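Ras-related protein Rab-21 (Homo sapiens, PDB 1Z08) belongs to the Ras-like small GTPases of the Rab family and is modelled with phosphoaminophosphonic acid-guanylate ester and a magnesium ion. Local coordinates at residues G81-Y86 against C113-G118; Y86-E91 against K125-S130. The protein carries 1 engineered substitution. All coordinates share one frame; numbering follows the deposited sequence.

Contact 1: residues G81-Y86 against C113-G118; sequences GAILVY and CLCIVG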
loop_
_atom_site.group_PDB
_atom_site.type_symbol
_atom_site.label_atom_id
_atom_site.label_comp_id
_atom_site.label_asym_id
_atom_site.label_seq_id
_atom_site.Cartn_x
_atom_site.Cartn_y
_atom_site.Cartn_z
ATOM N N GLY A 81 4.756 -8.212 -3.012
ATOM C CA GLY A 81 4.457 -7.238 -1.971
ATOM C C GLY A 81 2.993 -6.848 -1.982
ATOM O O GLY A 81 2.332 -6.899 -3.020
ATOM N N ALA A 82 2.482 -6.472 -0.815
ATOM C CA ALA A 82 1.116 -5.986 -0.704
ATOM C C ALA A 82 1.091 -4.723 0.137
ATOM O O ALA A 82 1.734 -4.655 1.186
ATOM C CB ALA A 82 0.212 -7.050 -0.107
ATOM N N ILE A 83 0.350 -3.729 -0.340
ATOM C CA ILE A 83 0.219 -2.450 0.344
ATOM C C ILE A 83 -1.220 -2.334 0.829
ATOM O O ILE A 83 -2.143 -2.105 0.040
ATOM C CB ILE A 83 0.593 -1.263 -0.575
ATOM C CG1 ILE A 83 2.039 -1.404 -1.071
ATOM C CG2 ILE A 83 0.396 0.066 0.155
ATOM C CD1 ILE A 83 2.464 -0.329 -2.063
ATOM N N LEU A 84 -1.404 -2.521 2.130
ATOM C CA LEU A 84 -2.731 -2.493 2.722
ATOM C C LEU A 84 -2.993 -1.101 3.266
ATOM O O LEU A 84 -2.409 -0.686 4.270
ATOM C CB LEU A 84 -2.875 -3.563 3.810
ATOM C CG LEU A 84 -2.485 -5.005 3.455
ATOM C CD1 LEU A 84 -2.798 -5.916 4.618
ATOM C CD2 LEU A 84 -3.186 -5.508 2.206
ATOM N N VAL A 85 -3.869 -0.384 2.576
ATOM C CA VAL A 85 -4.077 1.038 2.817
ATOM C C VAL A 85 -5.322 1.272 3.665
ATOM O O VAL A 85 -6.377 0.696 3.406
ATOM C CB VAL A 85 -4.202 1.827 1.478
ATOM C CG1 VAL A 85 -4.216 3.334 1.730
ATOM C CG2 VAL A 85 -3.066 1.462 0.525
ATOM N N TYR A 86 -5.183 2.115 4.683
ATOM C CA TYR A 86 -6.334 2.616 5.415
ATOM C C TYR A 86 -6.299 4.142 5.514
ATOM O O TYR A 86 -5.281 4.778 5.218
ATOM C CB TYR A 86 -6.438 1.965 6.801
ATOM C CG TYR A 86 -5.357 2.370 7.771
ATOM C CD1 TYR A 86 -5.559 3.421 8.668
ATOM C CD2 TYR A 86 -4.138 1.694 7.807
ATOM C CE1 TYR A 86 -4.569 3.799 9.562
ATOM C CE2 TYR A 86 -3.137 2.063 8.702
ATOM C CZ TYR A 86 -3.365 3.118 9.579
ATOM O OH TYR A 86 -2.390 3.495 10.469
ATOM N N CYS A 113 6.013 -9.473 1.186
ATOM C CA CYS A 113 6.337 -8.306 1.995
ATOM C C CYS A 113 5.081 -7.464 2.180
ATOM O O CYS A 113 4.530 -6.929 1.216
ATOM C CB CYS A 113 7.446 -7.480 1.340
ATOM S SG CYS A 113 9.071 -8.283 1.308
ATOM N N LEU A 114 4.627 -7.362 3.424
ATOM C CA LEU A 114 3.402 -6.631 3.736
ATOM C C LEU A 114 3.692 -5.212 4.207
ATOM O O LEU A 114 4.622 -4.985 4.984
ATOM C CB LEU A 114 2.578 -7.374 4.795
ATOM C CG LEU A 114 1.994 -8.758 4.481
ATOM C CD1 LEU A 114 1.086 -9.196 5.624
ATOM C CD2 LEU A 114 1.230 -8.769 3.167
ATOM N N CYS A 115 2.895 -4.268 3.712
ATOM C CA CYS A 115 2.920 -2.881 4.168
ATOM C C CYS A 115 1.540 -2.512 4.692
ATOM O O CYS A 115 0.534 -2.737 4.016
ATOM C CB CYS A 115 3.292 -1.929 3.028
ATOM S SG CYS A 115 4.857 -2.277 2.221
ATOM N N ILE A 116 1.496 -1.958 5.900
ATOM C CA ILE A 116 0.264 -1.389 6.438
ATOM C C ILE A 116 0.428 0.128 6.408
ATOM O O ILE A 116 1.332 0.680 7.037
ATOM C CB ILE A 116 -0.072 -1.934 7.851
ATOM C CG1 ILE A 116 -0.197 -3.464 7.791
ATOM C CG2 ILE A 116 -1.362 -1.306 8.378
ATOM C CD1 ILE A 116 -0.419 -4.137 9.118
ATOM N N VAL A 117 -0.433 0.787 5.638
ATOM C CA VAL A 117 -0.229 2.190 5.291
ATOM C C VAL A 117 -1.378 3.079 5.762
ATOM O O VAL A 117 -2.515 2.945 5.304
ATOM C CB VAL A 117 0.017 2.366 3.769
ATOM C CG1 VAL A 117 0.272 3.832 3.421
ATOM C CG2 VAL A 117 1.199 1.509 3.311
ATOM N N GLY A 118 -1.056 3.975 6.694
ATOM C CA GLY A 118 -1.993 4.980 7.178
ATOM C C GLY A 118 -1.917 6.207 6.298
ATOM O O GLY A 118 -1.002 7.024 6.435
#
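G118 CA lies over one face of the Y86 ring, offset toward its rim. It sits 3.6 Å from the centroid of the Y86 ring, 22° off its normal, a CH-pi contact. CG of Y86 stands between its own backbone N and carbonyl carbon (chi1 69°), which swings the ring across the neighbouring strand. I116 comes to the ring edge, with its CG2 3.8 Å from Y86 CE2. F94 of helix 91-108 adds an edge-to-face contact with the same ring. On the sheet face that carries Y86 and I116, A82 CB is 3.8 Å from L114 CD2. On the opposite sheet face I83 and V117 cross obliquely and touch by their branches, I83 CG2 to V117 CG2 at 3.6 Å. C115 lies beside them, and helix 156-168 packs there through F160 and L163. Five backbone bonds hold the strands in parallel register. The last, Y86 N to V117 O, is 2.9 Å long and almost straight at 175°. Strand 5-12 pairs with the far edge of 81-86 through bonds such as I83 to V10. Both segments are neighbouring interior strands in the parallel part of a mixed sheet, joined by a right-handed beta-alpha-beta crossover of the Ras-like P-loop fold.

Contact 2: residues Y86-E91 against K125-S130; sequences YDITDE and KERHVS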
loop_
_atom_site.group_PDB
_atom_site.type_symbol
_atom_site.label_atom_id
_atom_site.label_comp_id
_atom_site.label_asym_id
_atom_site.label_seq_id
_atom_site.Cartn_x
_atom_site.Cartn_y
_atom_site.Cartn_z
ATOM N N TYR A 86 -5.183 2.115 4.683
ATOM C CA TYR A 86 -6.334 2.616 5.415
ATOM C C TYR A 86 -6.299 4.142 5.514
ATOM O O TYR A 86 -5.281 4.778 5.218
ATOM C CB TYR A 86 -6.438 1.965 6.801
ATOM C CG TYR A 86 -5.357 2.370 7.771
ATOM C CD1 TYR A 86 -5.559 3.421 8.668
ATOM C CD2 TYR A 86 -4.138 1.694 7.807
ATOM C CE1 TYR A 86 -4.569 3.799 9.562
ATOM C CE2 TYR A 86 -3.137 2.063 8.702
ATOM C CZ TYR A 86 -3.365 3.118 9.579
ATOM O OH TYR A 86 -2.390 3.495 10.469
ATOM N N ASP A 87 -7.433 4.698 5.925
ATOM C CA ASP A 87 -7.657 6.123 6.074
ATOM C C ASP A 87 -7.521 6.426 7.571
ATOM O O ASP A 87 -8.242 5.846 8.385
ATOM C CB ASP A 87 -9.078 6.419 5.568
ATOM C CG ASP A 87 -9.473 7.887 5.662
ATOM O OD1 ASP A 87 -10.419 8.267 4.939
ATOM O OD2 ASP A 87 -8.874 8.656 6.447
ATOM N N ILE A 88 -6.588 7.308 7.933
ATOM C CA ILE A 88 -6.331 7.612 9.354
ATOM C C ILE A 88 -7.521 8.268 10.065
ATOM O O ILE A 88 -7.577 8.282 11.297
ATOM C CB ILE A 88 -5.047 8.464 9.590
ATOM C CG1 ILE A 88 -5.186 9.872 8.989
ATOM C CG2 ILE A 88 -3.805 7.728 9.085
ATOM C CD1 ILE A 88 -4.428 10.938 9.754
ATOM N N THR A 89 -8.455 8.811 9.284
ATOM C CA THR A 89 -9.670 9.431 9.818
ATOM C C THR A 89 -10.826 8.433 9.928
ATOM O O THR A 89 -11.903 8.772 10.425
ATOM C CB THR A 89 -10.138 10.634 8.947
ATOM O OG1 THR A 89 -10.708 10.154 7.719
ATOM C CG2 THR A 89 -8.980 11.577 8.645
ATOM N N ASP A 90 -10.602 7.206 9.463
ATOM C CA ASP A 90 -11.658 6.200 9.410
ATOM C C ASP A 90 -11.233 4.913 10.117
ATOM O O ASP A 90 -10.440 4.132 9.580
ATOM C CB ASP A 90 -12.047 5.923 7.950
ATOM C CG ASP A 90 -13.328 5.117 7.827
ATOM O OD1 ASP A 90 -13.288 3.892 8.042
ATOM O OD2 ASP A 90 -14.379 5.710 7.504
ATOM N N GLU A 91 -11.770 4.696 11.316
ATOM C CA GLU A 91 -11.428 3.513 12.116
ATOM C C GLU A 91 -11.809 2.197 11.432
ATOM O O GLU A 91 -11.045 1.231 11.478
ATOM C CB GLU A 91 -12.046 3.603 13.520
ATOM C CG GLU A 91 -11.958 2.318 14.355
ATOM C CD GLU A 91 -10.544 1.960 14.819
ATOM O OE1 GLU A 91 -9.570 2.658 14.461
ATOM O OE2 GLU A 91 -10.412 0.960 15.554
ATOM N N LYS A 125 -5.573 16.363 12.123
ATOM C CA LYS A 125 -6.568 16.968 13.018
ATOM C C LYS A 125 -7.838 16.125 13.141
ATOM O O LYS A 125 -8.561 16.221 14.138
ATOM C CB LYS A 125 -6.943 18.370 12.535
ATOM C CG LYS A 125 -5.873 19.422 12.736
ATOM C CD LYS A 125 -6.398 20.780 12.306
ATOM C CE LYS A 125 -5.429 21.890 12.646
ATOM N NZ LYS A 125 -6.092 23.217 12.525
ATOM N N GLU A 126 -8.099 15.303 12.126
ATOM C CA GLU A 126 -9.286 14.452 12.088
ATOM C C GLU A 126 -8.960 12.970 12.314
ATOM O O GLU A 126 -9.786 12.101 12.043
ATOM C CB GLU A 126 -10.026 14.634 10.755
ATOM C CG GLU A 126 -10.470 16.067 10.467
ATOM C CD GLU A 126 -10.926 16.262 9.029
ATOM O OE1 GLU A 126 -11.819 15.517 8.572
ATOM O OE2 GLU A 126 -10.388 17.166 8.354
ATOM N N ARG A 127 -7.758 12.688 12.813
ATOM C CA ARG A 127 -7.331 11.306 13.061
ATOM C C ARG A 127 -8.280 10.579 14.013
ATOM O O ARG A 127 -8.664 11.120 15.053
ATOM C CB ARG A 127 -5.902 11.270 13.613
ATOM C CG ARG A 127 -5.468 9.899 14.123
ATOM C CD ARG A 127 -4.018 9.883 14.585
ATOM N NE ARG A 127 -3.065 9.918 13.474
ATOM C CZ ARG A 127 -2.755 8.882 12.697
ATOM N NH1 ARG A 127 -3.324 7.693 12.877
ATOM N NH2 ARG A 127 -1.862 9.037 11.728
ATOM N N HIS A 128 -8.655 9.357 13.643
ATOM C CA HIS A 128 -9.461 8.495 14.508
ATOM C C HIS A 128 -8.835 7.118 14.723
ATOM O O HIS A 128 -9.297 6.345 15.565
ATOM C CB HIS A 128 -10.883 8.355 13.966
ATOM C CG HIS A 128 -11.675 9.620 14.044
ATOM N ND1 HIS A 128 -12.021 10.205 15.242
ATOM C CD2 HIS A 128 -12.179 10.420 13.075
ATOM C CE1 HIS A 128 -12.708 11.309 15.009
ATOM N NE2 HIS A 128 -12.818 11.462 13.702
ATOM N N VAL A 129 -7.787 6.817 13.960
ATOM C CA VAL A 129 -7.047 5.566 14.138
ATOM C C VAL A 129 -5.867 5.789 15.080
ATOM O O VAL A 129 -5.160 6.786 14.964
ATOM C CB VAL A 129 -6.546 4.999 12.786
ATOM C CG1 VAL A 129 -5.733 3.719 12.997
ATOM C CG2 VAL A 129 -7.720 4.730 11.858
ATOM N N SER A 130 -5.670 4.856 16.011
ATOM C CA SER A 130 -4.537 4.886 16.930
ATOM C C SER A 130 -3.245 4.512 16.199
ATOM O O SER A 130 -3.128 3.400 15.680
ATOM C CB SER A 130 -4.785 3.916 18.095
ATOM O OG SER A 130 -3.587 3.624 18.796
HETATM O O HOH W 1 -1.751 5.638 11.763
HETATM O O HOH W 2 -7.457 2.706 16.075
HETATM O O HOH W 3 -9.366 4.144 17.371
#
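R127 reaches over I88, and the two side chains cross at about a right angle. R127 CB is 4.1 Å and R127 CG 3.9 Å from I88 O. CG is anti to the backbone N (chi1 170°) and the chain bends at chi3 (-74°), which lays the guanidinium over I88. NE forms a salt bridge with E124. I88 CB lies under one face of the guanidinium, and R127 NH2 is 3.5 Å from I88 CG2. R127 NH1 donates to V129 O at 2.9 Å, in the guanidinium plane but from above the carbonyl plane. NH1 also donates to water 1, which is bonded to the hydroxyl of Y86. These bonds fix the rotation of the group.

The I88 oxygen takes two amides, H128 N at 2.8 Å and V129 N at 3.0 Å. V129 CG1 packs on Y86 CE1 at 3.6 Å. T89 and E126 lie side by side, pointing the same way. D87 OD2 accepts from T89 OG1 and T89 N, both above the same carboxylate face. The T89 N bond makes an Asx turn, inside a type I beta turn from D87 to D90. The contact joins the turn ending strand 81-87 to the loop before helix 131-140, at the sheet end where P-loop folds bind nucleotide.

Overall arrangement
From the N terminus, strand 5-12 comes first and later becomes the neighbour of 81-87 in the sheet. After helix 19-28 and strands 42-49 and 54-61, the chain reaches 81-86 and runs on into 86-91, so Y86 belongs to both contacts. Helix 91-108 follows, and 113-118 returns beside 81-86, where contact 1 closes the beta-alpha-beta unit. The chain continues past strand 113-119 to 125-130, where contact 2 closes a longer loop. The two loops cross, because their segments alternate along the chain. The centres of the contacts are about 16 Å apart, yet G118 touches I88. Contact 1 joins strands inside the sheet. Contact 2 ties the segments leading into helices 91-108 and 131-140.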